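Local structure of malate dehydrogenase (Porphyromonas gingivalis, 3FI9) at residues Trp259-Val265 with Met275-Ile281; Asp154-Gln159 with Val173-Thr178; Glu9-Ile13 with Glu72-Asp76; Asn23-Ala28 with Ser241-Ile245; Asp130-Val135 with Leu313-Val317. The protein probably acts as an NAD-dependent malate dehydrogenase of the LDH/MDH superfamily, interconverting malate and oxaloacetate. One frame throughout, in Å; residues are numbered along the deposited sequence.

Interaction 1: Trp259-Val265 with Met275-Ile281; sequences WPAGCYV and MAMETTI
Cys263 and Met275 form an antiparallel hydrogen-bonded pair in which Cys263 N bonds Met275 O and Met275 N bonds Cys263 O, both at 3.1 Å. The next pair, Gly262 with Ala276, is non-hydrogen-bonded and brings its CA atoms to 4.1 Å, and beyond it Met277 N donates to Ala261 O. The short axes of 261-265 and 275-277 run at 112°, well short of antiparallel. Past Met277 a side chain takes over from the backbone: Thr279 OG1 accepts from Ala261 N at 2.9 Å in a bent bond (134° at the hydrogen). A chi1 of 36° holds that hydroxyl between the backbone N and the carbonyl carbon of Thr279, leaving its methyl CG2 to lie 3.6 Å from Cys263 SG. A water 2.8 Å from Thr279 OG1 also donates to Trp259 O at 2.7 Å, and a second donates to Thr279 O and weakly to Trp259 O, so that water links the two carbonyls. At the other end Val265 CG2 and Met277 CG meet tip to tip at 3.5 Å, the methionine chain being bent beyond CG, while Met275 CE rests on both methyls of Val265. In the main sheet, strand 261-267 lies between 273-277 and 147-150, where Gly262 bonds the backbone of Thr149. Strand 285-288 packs on Cys263 and Thr279 through Val286, helix 238-251 meets Ala261 and Ile281 through Met247, and helix 153-166 touches Trp259 and Pro260.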
# COMPACT_ATOMS: atom_id res chain seq x y z
N TRP A 259 12.86 1.82 -15.08
CA TRP A 259 11.94 1.25 -16.09
C TRP A 259 11.63 2.39 -17.05
O TRP A 259 11.81 3.54 -16.73
CB TRP A 259 10.61 0.77 -15.45
CG TRP A 259 10.82 -0.33 -14.44
CD1 TRP A 259 10.78 -0.22 -13.08
CD2 TRP A 259 11.12 -1.69 -14.73
NE1 TRP A 259 11.05 -1.44 -12.51
CE2 TRP A 259 11.26 -2.36 -13.50
CE3 TRP A 259 11.27 -2.41 -15.93
CZ2 TRP A 259 11.56 -3.72 -13.42
CZ3 TRP A 259 11.53 -3.77 -15.84
CH2 TRP A 259 11.69 -4.41 -14.58
N PRO A 260 11.19 2.08 -18.23
CA PRO A 260 10.71 3.08 -19.19
C PRO A 260 9.61 4.01 -18.60
O PRO A 260 8.78 3.55 -17.80
CB PRO A 260 10.09 2.21 -20.29
CG PRO A 260 10.95 0.99 -20.27
CD PRO A 260 11.14 0.71 -18.79
N ALA A 261 9.62 5.29 -18.98
CA ALA A 261 8.55 6.22 -18.64
C ALA A 261 8.08 6.86 -19.93
O ALA A 261 8.81 6.87 -20.92
CB ALA A 261 9.06 7.31 -17.68
N GLY A 262 6.87 7.38 -19.94
CA GLY A 262 6.42 8.19 -21.09
C GLY A 262 7.01 9.59 -21.01
O GLY A 262 7.03 10.23 -19.93
N CYS A 263 7.55 10.07 -22.13
CA CYS A 263 8.07 11.38 -22.17
C CYS A 263 7.95 11.96 -23.56
O CYS A 263 7.65 11.24 -24.53
CB CYS A 263 9.53 11.40 -21.69
SG CYS A 263 10.65 10.75 -22.91
N TYR A 264 8.13 13.28 -23.66
CA TYR A 264 8.00 14.00 -24.92
C TYR A 264 9.19 13.63 -25.80
O TYR A 264 10.34 13.63 -25.35
CB TYR A 264 8.06 15.53 -24.71
CG TYR A 264 7.74 16.26 -26.00
CD1 TYR A 264 6.54 16.03 -26.67
CD2 TYR A 264 8.63 17.18 -26.52
CE1 TYR A 264 6.25 16.71 -27.90
CE2 TYR A 264 8.36 17.86 -27.70
CZ TYR A 264 7.18 17.63 -28.37
OH TYR A 264 6.97 18.32 -29.53
N VAL A 265 8.90 13.34 -27.08
CA VAL A 265 9.90 12.97 -28.08
C VAL A 265 9.64 13.84 -29.30
O VAL A 265 8.51 13.95 -29.77
CB VAL A 265 9.74 11.47 -28.53
CG1 VAL A 265 10.70 11.16 -29.65
CG2 VAL A 265 9.97 10.51 -27.32
N MET A 275 5.86 9.17 -25.95
CA MET A 275 6.04 7.72 -26.09
C MET A 275 6.77 7.19 -24.87
O MET A 275 7.57 7.92 -24.30
CB MET A 275 6.95 7.40 -27.30
CG MET A 275 6.21 7.33 -28.60
SD MET A 275 7.22 6.61 -29.89
CE MET A 275 8.62 7.65 -29.83
N ALA A 276 6.56 5.90 -24.54
CA ALA A 276 7.41 5.16 -23.60
C ALA A 276 8.80 5.05 -24.23
O ALA A 276 8.91 4.63 -25.39
CB ALA A 276 6.83 3.73 -23.32
N MET A 277 9.81 5.46 -23.48
CA MET A 277 11.17 5.58 -23.99
C MET A 277 12.17 5.06 -22.97
O MET A 277 11.81 4.78 -21.83
CB MET A 277 11.47 7.06 -24.31
CG MET A 277 10.82 7.58 -25.60
SD MET A 277 11.84 7.19 -27.11
CE MET A 277 11.48 5.48 -27.31
N GLU A 278 13.42 4.96 -23.37
CA GLU A 278 14.49 4.64 -22.40
C GLU A 278 14.90 5.91 -21.68
O GLU A 278 15.78 6.66 -22.13
CB GLU A 278 15.69 3.99 -23.08
CG GLU A 278 16.77 3.48 -22.13
CD GLU A 278 16.29 2.38 -21.19
OE1 GLU A 278 15.29 1.69 -21.50
OE2 GLU A 278 16.92 2.18 -20.14
N THR A 279 14.29 6.11 -20.52
CA THR A 279 14.35 7.37 -19.83
C THR A 279 15.12 7.24 -18.54
O THR A 279 15.24 6.14 -17.99
CB THR A 279 12.93 7.83 -19.46
OG1 THR A 279 12.11 6.69 -19.11
CG2 THR A 279 12.30 8.56 -20.62
N THR A 280 15.66 8.36 -18.07
CA THR A 280 16.10 8.46 -16.69
C THR A 280 15.47 9.72 -16.11
O THR A 280 15.46 10.76 -16.72
CB THR A 280 17.65 8.37 -16.45
OG1 THR A 280 18.20 9.62 -15.99
CG2 THR A 280 18.38 7.92 -17.69
N ILE A 281 14.88 9.55 -14.95
CA ILE A 281 14.24 10.62 -14.25
C ILE A 281 15.13 10.92 -13.06
O ILE A 281 15.51 10.02 -12.31
CB ILE A 281 12.89 10.11 -13.75
CG1 ILE A 281 12.04 9.65 -14.94
CG2 ILE A 281 12.22 11.15 -12.90
CD1 ILE A 281 10.66 9.16 -14.50
O HOH W 1 12.41 6.12 -16.40
O HOH W 2 14.43 3.72 -18.52

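Interaction 2: Asp154-Gln159 with Val173-Thr178; sequences DSTRLQ and VTNTRT
Gln159 slides past Val173, the two side chains running in opposite directions with Gln159 CG 3.9 Å from Val173 CB. CG is anti to the backbone N (chi1 -175°) and the chain stays extended, carrying NE2 to Val173 O at 2.8 Å. This bond is nearly straight (175°), lies in the amide plane and comes in nearly along the C=O axis; the other end of the amide, OE1, is taken by Gln170, and both partners fix its rotation. One turn earlier on the helix, Ser155 O accepts from Thr176 OG1 at 3.2 Å, above the carbonyl plane, while the helical bond from Gln159 N arrives from the opposite face, giving that buried oxygen two donors. Ser155 OG in turn accepts from Thr178 N at 3.1 Å (163°), tying the start of strand 178-180 directly to the helix. Water continues the polar seam: one molecule lies 2.6 Å from Ser155 OG and donates to Thr178 OG1, and another accepts from Thr178 OG1 at 2.6 Å and donates to Asp154 OD2. The side chains of Asp154 and Thr178 cross at about a right angle, Asp154 CB lying against Thr178 OG1, and OD2 is also bonded by Gly183 N. Asp154 and Arg157 form the Asp-x-x-Arg motif of the family; Asp154 packs on His182, the predicted proton acceptor, and Arg157 probably binds substrate. Helix 153-166 thus meets the 173-178 segment, with Leu158 reaching helix 211-222 and Val188 of strand 186-188, while Thr156 and Arg157 meet His56 of the second subunit.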
# COMPACT_ATOMS: atom_id res chain seq x y z
N ASP A 154 4.21 -2.39 -18.76
CA ASP A 154 4.39 -3.36 -19.85
C ASP A 154 5.74 -4.08 -19.64
O ASP A 154 5.85 -5.29 -19.86
CB ASP A 154 4.34 -2.69 -21.25
CG ASP A 154 2.88 -2.48 -21.77
OD1 ASP A 154 1.91 -2.97 -21.16
OD2 ASP A 154 2.71 -1.80 -22.81
N SER A 155 6.74 -3.33 -19.19
CA SER A 155 8.06 -3.90 -18.94
C SER A 155 8.13 -4.84 -17.71
O SER A 155 8.79 -5.88 -17.75
CB SER A 155 9.12 -2.80 -18.87
OG SER A 155 9.26 -2.11 -20.12
N THR A 156 7.44 -4.49 -16.62
CA THR A 156 7.45 -5.34 -15.41
C THR A 156 6.59 -6.57 -15.66
O THR A 156 6.91 -7.67 -15.19
CB THR A 156 6.94 -4.59 -14.14
OG1 THR A 156 5.56 -4.19 -14.30
CG2 THR A 156 7.79 -3.37 -13.90
N ARG A 157 5.55 -6.41 -16.47
CA ARG A 157 4.71 -7.56 -16.79
C ARG A 157 5.51 -8.49 -17.72
O ARG A 157 5.52 -9.71 -17.55
CB ARG A 157 3.42 -7.10 -17.42
CG ARG A 157 2.49 -6.45 -16.40
CD ARG A 157 1.20 -5.90 -17.09
NE ARG A 157 0.34 -5.28 -16.08
CZ ARG A 157 -0.67 -4.45 -16.35
NH1 ARG A 157 -0.96 -4.14 -17.60
NH2 ARG A 157 -1.40 -3.94 -15.38
N LEU A 158 6.23 -7.93 -18.67
CA LEU A 158 7.08 -8.80 -19.50
C LEU A 158 8.11 -9.56 -18.64
O LEU A 158 8.35 -10.75 -18.84
CB LEU A 158 7.74 -8.02 -20.63
CG LEU A 158 8.69 -8.80 -21.56
CD1 LEU A 158 7.95 -9.83 -22.35
CD2 LEU A 158 9.35 -7.81 -22.56
N GLN A 159 8.71 -8.86 -17.69
CA GLN A 159 9.65 -9.50 -16.77
C GLN A 159 8.99 -10.63 -16.01
O GLN A 159 9.54 -11.75 -15.92
CB GLN A 159 10.27 -8.48 -15.80
CG GLN A 159 11.36 -9.09 -14.89
CD GLN A 159 11.77 -8.16 -13.75
OE1 GLN A 159 10.90 -7.65 -13.04
NE2 GLN A 159 13.08 -7.94 -13.58
N VAL A 173 15.47 -12.00 -14.51
CA VAL A 173 15.21 -11.58 -15.90
C VAL A 173 15.53 -10.07 -15.93
O VAL A 173 14.82 -9.27 -15.33
CB VAL A 173 13.74 -11.85 -16.31
CG1 VAL A 173 13.49 -11.42 -17.77
CG2 VAL A 173 13.39 -13.31 -16.16
N THR A 174 16.58 -9.67 -16.62
CA THR A 174 17.06 -8.32 -16.42
C THR A 174 16.79 -7.50 -17.67
O THR A 174 16.74 -8.04 -18.77
CB THR A 174 18.55 -8.34 -16.04
OG1 THR A 174 19.28 -9.08 -17.03
CG2 THR A 174 18.71 -9.06 -14.68
N ASN A 175 16.56 -6.19 -17.50
CA ASN A 175 16.47 -5.27 -18.64
C ASN A 175 15.39 -5.61 -19.67
O ASN A 175 15.61 -5.48 -20.89
CB ASN A 175 17.82 -5.17 -19.36
CG ASN A 175 18.06 -3.79 -19.96
OD1 ASN A 175 17.54 -2.80 -19.46
ND2 ASN A 175 18.82 -3.72 -21.05
N THR A 176 14.20 -5.99 -19.19
CA THR A 176 13.08 -6.25 -20.10
C THR A 176 12.52 -4.89 -20.45
O THR A 176 12.32 -4.04 -19.56
CB THR A 176 11.97 -7.03 -19.40
OG1 THR A 176 11.90 -6.58 -18.04
CG2 THR A 176 12.23 -8.51 -19.39
N ARG A 177 12.26 -4.66 -21.73
CA ARG A 177 11.89 -3.33 -22.18
C ARG A 177 10.83 -3.39 -23.26
O ARG A 177 10.98 -4.14 -24.22
CB ARG A 177 13.12 -2.58 -22.75
CG ARG A 177 14.09 -2.18 -21.72
CD ARG A 177 13.48 -1.19 -20.77
NE ARG A 177 14.50 -0.64 -19.90
CZ ARG A 177 14.76 -1.09 -18.67
NH1 ARG A 177 14.06 -2.09 -18.15
NH2 ARG A 177 15.73 -0.52 -17.97
N THR A 178 9.75 -2.62 -23.09
CA THR A 178 8.88 -2.30 -24.20
C THR A 178 8.92 -0.76 -24.35
O THR A 178 8.93 -0.03 -23.36
CB THR A 178 7.41 -2.76 -24.01
OG1 THR A 178 6.75 -1.89 -23.07
CG2 THR A 178 7.30 -4.21 -23.45
O HOH W 3 4.71 -0.40 -23.59
O HOH W 4 7.25 -0.48 -20.45

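Interaction 3: Glu9-Ile13 with Glu72-Asp76; sequences EKLTI and EALTD
Hydrogen bonds from Lys10 and Thr12 to main-chain oxygens dominate this contact, where the first strand meets the last turn of a short helix. Lys10 is extended throughout, CG anti to the backbone N (chi1 167°), and delivers NZ to Thr75 O at 3.0 Å, with the donor tilted 15° from the carbonyl plane. NZ also makes a weak bond to Glu72 O at 2.9 Å. Two residues along the strand, on the same side, Thr12 OG1 donates to Ala73 O at 2.9 Å. Water adds two bridges: one molecule accepts from Lys10 N and donates to Asp76 O at 2.7 Å, the other accepts from Lys10 NZ at 2.8 Å and bonds Asp76 OD2 weakly. The charges of Lys10 and Asp76 do not meet directly, NZ being 5.6 Å from OD2, but the ammonium sits at the carboxyl end of the helix, where its positive charge is probably favourable. Apolar contact is slight: Thr12 CG2 approaches Ala73 CB at 4.2 Å and Leu74 CD2 a little farther off. Strand 10-14 runs between the parallel strands 37-40 and 77-82 of the Rossmann sheet and leads into the predicted NAD(+)-binding loop. Helix 70-74 lies over it, Ala73 touching Tyr40 of strand 37-40 and Leu74 reaching Ile80 of strand 77-82 and Tyr115 of helix 94-115.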
# COMPACT_ATOMS: atom_id res chain seq x y z
N GLU A 9 9.31 20.03 0.19
CA GLU A 9 8.38 20.58 -0.80
C GLU A 9 7.08 19.76 -0.90
O GLU A 9 7.08 18.58 -0.62
CB GLU A 9 9.09 20.79 -2.15
CG GLU A 9 10.28 21.75 -1.91
CD GLU A 9 10.87 22.37 -3.14
OE1 GLU A 9 10.91 23.63 -3.21
OE2 GLU A 9 11.34 21.63 -4.02
N LYS A 10 5.99 20.42 -1.30
CA LYS A 10 4.65 19.80 -1.30
C LYS A 10 4.49 18.87 -2.50
O LYS A 10 4.86 19.21 -3.65
CB LYS A 10 3.59 20.89 -1.24
CG LYS A 10 2.15 20.47 -1.53
CD LYS A 10 1.18 21.59 -1.10
CE LYS A 10 -0.24 21.29 -1.56
NZ LYS A 10 -1.18 22.38 -1.23
N LEU A 11 4.01 17.67 -2.18
CA LEU A 11 3.58 16.69 -3.15
C LEU A 11 2.06 16.58 -3.08
O LEU A 11 1.44 16.30 -2.03
CB LEU A 11 4.26 15.31 -2.87
CG LEU A 11 3.62 14.06 -3.53
CD1 LEU A 11 3.55 14.19 -5.08
CD2 LEU A 11 4.41 12.75 -3.16
N THR A 12 1.44 16.82 -4.23
CA THR A 12 0.01 16.65 -4.35
C THR A 12 -0.42 15.47 -5.22
O THR A 12 -0.06 15.35 -6.41
CB THR A 12 -0.61 17.92 -4.90
OG1 THR A 12 -0.40 18.97 -3.95
CG2 THR A 12 -2.12 17.73 -5.13
N ILE A 13 -1.26 14.63 -4.64
CA ILE A 13 -1.84 13.49 -5.37
C ILE A 13 -3.18 13.90 -5.86
O ILE A 13 -4.04 14.24 -5.06
CB ILE A 13 -2.03 12.28 -4.45
CG1 ILE A 13 -0.69 11.83 -3.87
CG2 ILE A 13 -2.71 11.09 -5.22
CD1 ILE A 13 0.42 11.73 -4.83
N GLU A 72 -6.42 25.23 -3.63
CA GLU A 72 -5.76 24.90 -2.37
C GLU A 72 -4.72 23.79 -2.52
O GLU A 72 -3.60 23.88 -2.00
CB GLU A 72 -6.82 24.47 -1.35
CG GLU A 72 -7.59 25.65 -0.80
CD GLU A 72 -8.59 25.23 0.24
OE1 GLU A 72 -8.78 23.99 0.42
OE2 GLU A 72 -9.19 26.12 0.87
N ALA A 73 -5.10 22.78 -3.28
CA ALA A 73 -4.30 21.58 -3.54
C ALA A 73 -3.03 21.90 -4.33
O ALA A 73 -1.95 21.39 -4.04
CB ALA A 73 -5.14 20.55 -4.30
N LEU A 74 -3.17 22.72 -5.37
CA LEU A 74 -1.99 23.04 -6.19
C LEU A 74 -1.13 24.19 -5.66
O LEU A 74 0.04 24.34 -6.01
CB LEU A 74 -2.40 23.26 -7.65
CG LEU A 74 -2.97 22.02 -8.35
CD1 LEU A 74 -3.13 22.28 -9.83
CD2 LEU A 74 -2.06 20.84 -8.12
N THR A 75 -1.68 25.02 -4.78
CA THR A 75 -0.84 26.10 -4.19
C THR A 75 0.37 25.57 -3.44
O THR A 75 0.23 24.75 -2.53
CB THR A 75 -1.71 27.04 -3.30
OG1 THR A 75 -2.77 27.59 -4.11
CG2 THR A 75 -0.87 28.18 -2.74
N ASP A 76 1.57 26.04 -3.81
CA ASP A 76 2.85 25.57 -3.25
C ASP A 76 3.23 24.16 -3.76
O ASP A 76 4.31 23.66 -3.42
CB ASP A 76 2.85 25.57 -1.71
CG ASP A 76 2.56 26.94 -1.11
OD1 ASP A 76 3.19 27.93 -1.55
OD2 ASP A 76 1.75 27.01 -0.17
O HOH W 5 6.14 23.43 -1.47
O HOH W 6 -0.29 24.31 0.54

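Interaction 4: Asn23-Ala28 with Ser241-Ile245; sequences NMAQTA and SYVSI
Ser241 opens the contact by donating from OG to Asn23 OD1 at 2.7 Å, in the carbonyl plane and on a lone pair. Asn23 belongs to helix 19-30, the helix that follows the first strand of the Rossmann fold and its predicted NAD(+)-binding loop, whereas Ser241 lies on helix 238-251 of the C-terminal domain; the two segments cross at -48°. Asn23 CG is anti to the backbone N of Asn23 (chi1 -173°), which brings the amide toward Ser241 and lets ND2 bond Gln26 of the second subunit, so one side chain links the domain contact to the dimer interface. Tyr242 comes next, its ring carbon CD1 3.9 Å from Thr27 CG2, which approaches the ring obliquely; the same ring meets Phe59 of the second subunit. Thr27 turns its hydroxyl back into its own helix, OG1 bonding Asn23 O at 2.9 Å, so that the methyl is what it presents to helix 238-251. Ser244 CB receives the extended tip of Met24, whose CE lies 3.7 Å off, while the serine hydroxyl bonds Pro240 O in its own helix. Ile245 ends the walk with the broadest apolar packing, spread over Met24, Thr27 and Ala28. Its two branches divide the work: CD1 rests 3.6 Å from Met24 CB, and CG2 sits 3.9 Å from Ala28 CA.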
# COMPACT_ATOMS: atom_id res chain seq x y z
N ASN A 23 -3.72 4.29 -2.48
CA ASN A 23 -2.51 3.48 -2.37
C ASN A 23 -1.30 4.36 -2.60
O ASN A 23 -0.30 4.21 -1.94
CB ASN A 23 -2.55 2.28 -3.33
CG ASN A 23 -1.37 1.30 -3.12
OD1 ASN A 23 -0.26 1.57 -3.54
ND2 ASN A 23 -1.65 0.15 -2.52
N MET A 24 -1.42 5.36 -3.49
CA MET A 24 -0.31 6.28 -3.71
C MET A 24 -0.00 7.07 -2.45
O MET A 24 1.16 7.31 -2.13
CB MET A 24 -0.61 7.26 -4.86
CG MET A 24 -0.69 6.64 -6.30
SD MET A 24 -1.18 8.06 -7.47
CE MET A 24 -0.68 7.32 -9.02
N ALA A 25 -1.05 7.45 -1.75
CA ALA A 25 -0.86 8.24 -0.56
C ALA A 25 -0.09 7.45 0.47
O ALA A 25 0.81 7.98 1.11
CB ALA A 25 -2.25 8.66 0.05
N GLN A 26 -0.47 6.20 0.66
CA GLN A 26 0.20 5.33 1.63
C GLN A 26 1.65 5.10 1.15
O GLN A 26 2.56 5.10 1.94
CB GLN A 26 -0.57 3.99 1.75
CG GLN A 26 0.20 2.97 2.70
CD GLN A 26 -0.49 1.62 2.77
OE1 GLN A 26 -1.65 1.47 2.36
NE2 GLN A 26 0.24 0.61 3.25
N THR A 27 1.85 4.93 -0.15
CA THR A 27 3.20 4.68 -0.65
C THR A 27 4.11 5.89 -0.48
O THR A 27 5.30 5.76 -0.10
CB THR A 27 3.14 4.20 -2.12
OG1 THR A 27 2.36 3.00 -2.18
CG2 THR A 27 4.57 3.93 -2.71
N ALA A 28 3.58 7.06 -0.80
CA ALA A 28 4.38 8.28 -0.67
C ALA A 28 4.77 8.52 0.79
O ALA A 28 5.91 8.90 1.10
CB ALA A 28 3.57 9.48 -1.17
N SER A 241 0.09 2.29 -8.82
CA SER A 241 0.34 3.21 -7.72
C SER A 241 1.80 3.18 -7.34
O SER A 241 2.51 4.20 -7.36
CB SER A 241 -0.50 2.83 -6.50
OG SER A 241 0.06 3.47 -5.36
N TYR A 242 2.28 1.99 -6.97
CA TYR A 242 3.64 1.87 -6.49
C TYR A 242 4.65 2.39 -7.55
O TYR A 242 5.56 3.15 -7.24
CB TYR A 242 3.97 0.41 -6.14
CG TYR A 242 5.38 0.25 -5.72
CD1 TYR A 242 5.80 0.64 -4.44
CD2 TYR A 242 6.30 -0.32 -6.57
CE1 TYR A 242 7.15 0.48 -4.05
CE2 TYR A 242 7.61 -0.45 -6.19
CZ TYR A 242 8.03 -0.04 -4.95
OH TYR A 242 9.36 -0.25 -4.63
N VAL A 243 4.46 2.02 -8.81
CA VAL A 243 5.46 2.36 -9.85
C VAL A 243 5.50 3.89 -10.10
O VAL A 243 6.58 4.53 -10.12
CB VAL A 243 5.25 1.51 -11.13
CG1 VAL A 243 6.18 2.00 -12.27
CG2 VAL A 243 5.50 -0.01 -10.79
N SER A 244 4.30 4.48 -10.18
CA SER A 244 4.17 5.94 -10.29
C SER A 244 4.86 6.66 -9.13
O SER A 244 5.51 7.70 -9.31
CB SER A 244 2.68 6.30 -10.32
OG SER A 244 2.04 5.76 -11.51
N ILE A 245 4.66 6.16 -7.93
CA ILE A 245 5.31 6.85 -6.81
C ILE A 245 6.83 6.65 -6.81
O ILE A 245 7.57 7.56 -6.38
CB ILE A 245 4.68 6.53 -5.44
CG1 ILE A 245 3.14 6.75 -5.53
CG2 ILE A 245 5.35 7.43 -4.33
CD1 ILE A 245 2.64 8.18 -5.98

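Interaction 5: Asp130-Val135 with Leu313-Val317; sequences DITGLV and LRDEV
Asp130 lays OD2 3.6 Å from Leu313 CD2, the two side chains crossing at about a right angle. This aspartate also touches Leu310, one turn earlier on helix 297-319, and its side chain is about 5 Å from that of His182, the predicted proton acceptor. Ile131 carries most of the packing and uses three atoms to do so. CG1 meets Leu313 CD2 at 3.7 Å, and CD1 presses close to the opposing backbone at 3.6 Å from Arg314 CA. Ile131 and Val317 slide past each other in opposite directions, their CG2 methyls 4.0 Å apart. The chi1 of -72° puts CG1 of Ile131 anti to the carbonyl carbon and CG2 anti to the nitrogen, which spreads the branches along the facing helix. Leu134, a turn later, sets CD2 4.1 Å from the aliphatic CG of Arg314. Val135 closes the row more loosely, its CG2 at 4.3 Å from Val317 CG1, and continues onto Ala105 and Ala106 of helix 94-115. Segments 130-135 and 313-317 cross at -53°, joining helix 129-140 of the NAD-binding domain to helix 297-319. Arg314 turns its polar end aside, NE and NH2 both gripping Asp315 OD1 from the same face of the carboxylate and NH1 bonding His272 O, while its CA and methylene part face the seam. With no hydrogen bond between the segments, the contact rests mainly on apolar packing.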
# COMPACT_ATOMS: atom_id res chain seq x y z
N ASP A 130 -0.52 8.63 -23.67
CA ASP A 130 0.14 9.40 -24.75
C ASP A 130 -0.56 10.72 -25.04
O ASP A 130 0.06 11.69 -25.46
CB ASP A 130 0.26 8.61 -26.07
CG ASP A 130 -1.05 7.95 -26.48
OD1 ASP A 130 -1.55 7.13 -25.68
OD2 ASP A 130 -1.57 8.24 -27.59
N ILE A 131 -1.88 10.75 -24.88
CA ILE A 131 -2.64 11.95 -25.16
C ILE A 131 -2.68 12.77 -23.91
O ILE A 131 -2.35 13.95 -23.93
CB ILE A 131 -4.08 11.66 -25.60
CG1 ILE A 131 -4.14 11.06 -27.01
CG2 ILE A 131 -4.95 12.95 -25.52
CD1 ILE A 131 -3.48 11.91 -28.09
N THR A 132 -3.08 12.15 -22.80
CA THR A 132 -3.25 12.91 -21.55
C THR A 132 -1.97 13.56 -21.08
O THR A 132 -1.95 14.73 -20.64
CB THR A 132 -3.85 12.03 -20.43
OG1 THR A 132 -3.01 10.88 -20.21
CG2 THR A 132 -5.24 11.55 -20.84
N GLY A 133 -0.88 12.81 -21.15
CA GLY A 133 0.38 13.38 -20.82
C GLY A 133 0.76 14.52 -21.76
O GLY A 133 1.32 15.54 -21.31
N LEU A 134 0.50 14.37 -23.07
CA LEU A 134 0.94 15.45 -24.01
C LEU A 134 0.08 16.72 -23.84
O LEU A 134 0.57 17.86 -23.87
CB LEU A 134 0.84 14.94 -25.46
CG LEU A 134 1.09 15.91 -26.62
CD1 LEU A 134 2.49 16.44 -26.56
CD2 LEU A 134 0.87 15.18 -27.98
N VAL A 135 -1.22 16.51 -23.63
CA VAL A 135 -2.13 17.64 -23.42
C VAL A 135 -1.77 18.35 -22.13
O VAL A 135 -1.71 19.59 -22.08
CB VAL A 135 -3.58 17.15 -23.32
CG1 VAL A 135 -4.48 18.27 -22.78
CG2 VAL A 135 -4.09 16.63 -24.68
N LEU A 313 -3.74 9.21 -33.23
CA LEU A 313 -4.57 9.61 -32.09
C LEU A 313 -4.32 11.09 -31.72
O LEU A 313 -5.26 11.83 -31.44
CB LEU A 313 -4.29 8.72 -30.85
CG LEU A 313 -5.41 8.68 -29.81
CD1 LEU A 313 -6.70 8.12 -30.45
CD2 LEU A 313 -5.03 7.87 -28.59
N ARG A 314 -3.06 11.49 -31.73
CA ARG A 314 -2.71 12.89 -31.52
C ARG A 314 -3.49 13.79 -32.49
O ARG A 314 -4.04 14.80 -32.08
CB ARG A 314 -1.23 13.12 -31.71
CG ARG A 314 -0.77 14.57 -31.64
CD ARG A 314 0.57 14.72 -32.40
NE ARG A 314 0.42 14.40 -33.83
CZ ARG A 314 1.43 14.02 -34.62
NH1 ARG A 314 2.64 13.92 -34.12
NH2 ARG A 314 1.22 13.74 -35.91
N ASP A 315 -3.54 13.39 -33.76
CA ASP A 315 -4.21 14.22 -34.77
C ASP A 315 -5.74 14.30 -34.58
O ASP A 315 -6.35 15.34 -34.84
CB ASP A 315 -3.85 13.76 -36.19
CG ASP A 315 -2.38 14.00 -36.54
OD1 ASP A 315 -1.68 14.86 -35.92
OD2 ASP A 315 -1.92 13.30 -37.48
N GLU A 316 -6.37 13.22 -34.11
CA GLU A 316 -7.76 13.30 -33.67
C GLU A 316 -7.99 14.40 -32.64
O GLU A 316 -8.94 15.19 -32.73
CB GLU A 316 -8.22 11.99 -33.02
CG GLU A 316 -8.76 10.94 -33.95
CD GLU A 316 -9.43 9.81 -33.20
OE1 GLU A 316 -8.92 8.68 -33.29
OE2 GLU A 316 -10.48 10.06 -32.53
N VAL A 317 -7.14 14.44 -31.61
CA VAL A 317 -7.30 15.42 -30.55
C VAL A 317 -6.96 16.85 -31.00
O VAL A 317 -7.48 17.84 -30.45
CB VAL A 317 -6.53 14.95 -29.29
CG1 VAL A 317 -6.69 15.96 -28.10
CG2 VAL A 317 -7.05 13.55 -28.87

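From the N terminus, interaction 3 closes a loop of 58 residues inside the NAD-binding domain, joining its first strand to a helix lying over the sheet. Interaction 4 opens within that loop and closes much later, so the two cross; they also touch, Leu11 and Ile13 packing on Ala28 and Met24. Interaction 5 opens within the loop of interaction 4 and closes near the C terminus, crossing it in turn. Both join the two domains, on opposite sides of the chain's centre. Interaction 2 nests inside both loops; interaction 1 nests inside that of interaction 5 alone. These two short closures of the C-terminal domain touch through the Arg177-Glu278 salt bridge, and Tyr264 packs on Leu134 of interaction 5.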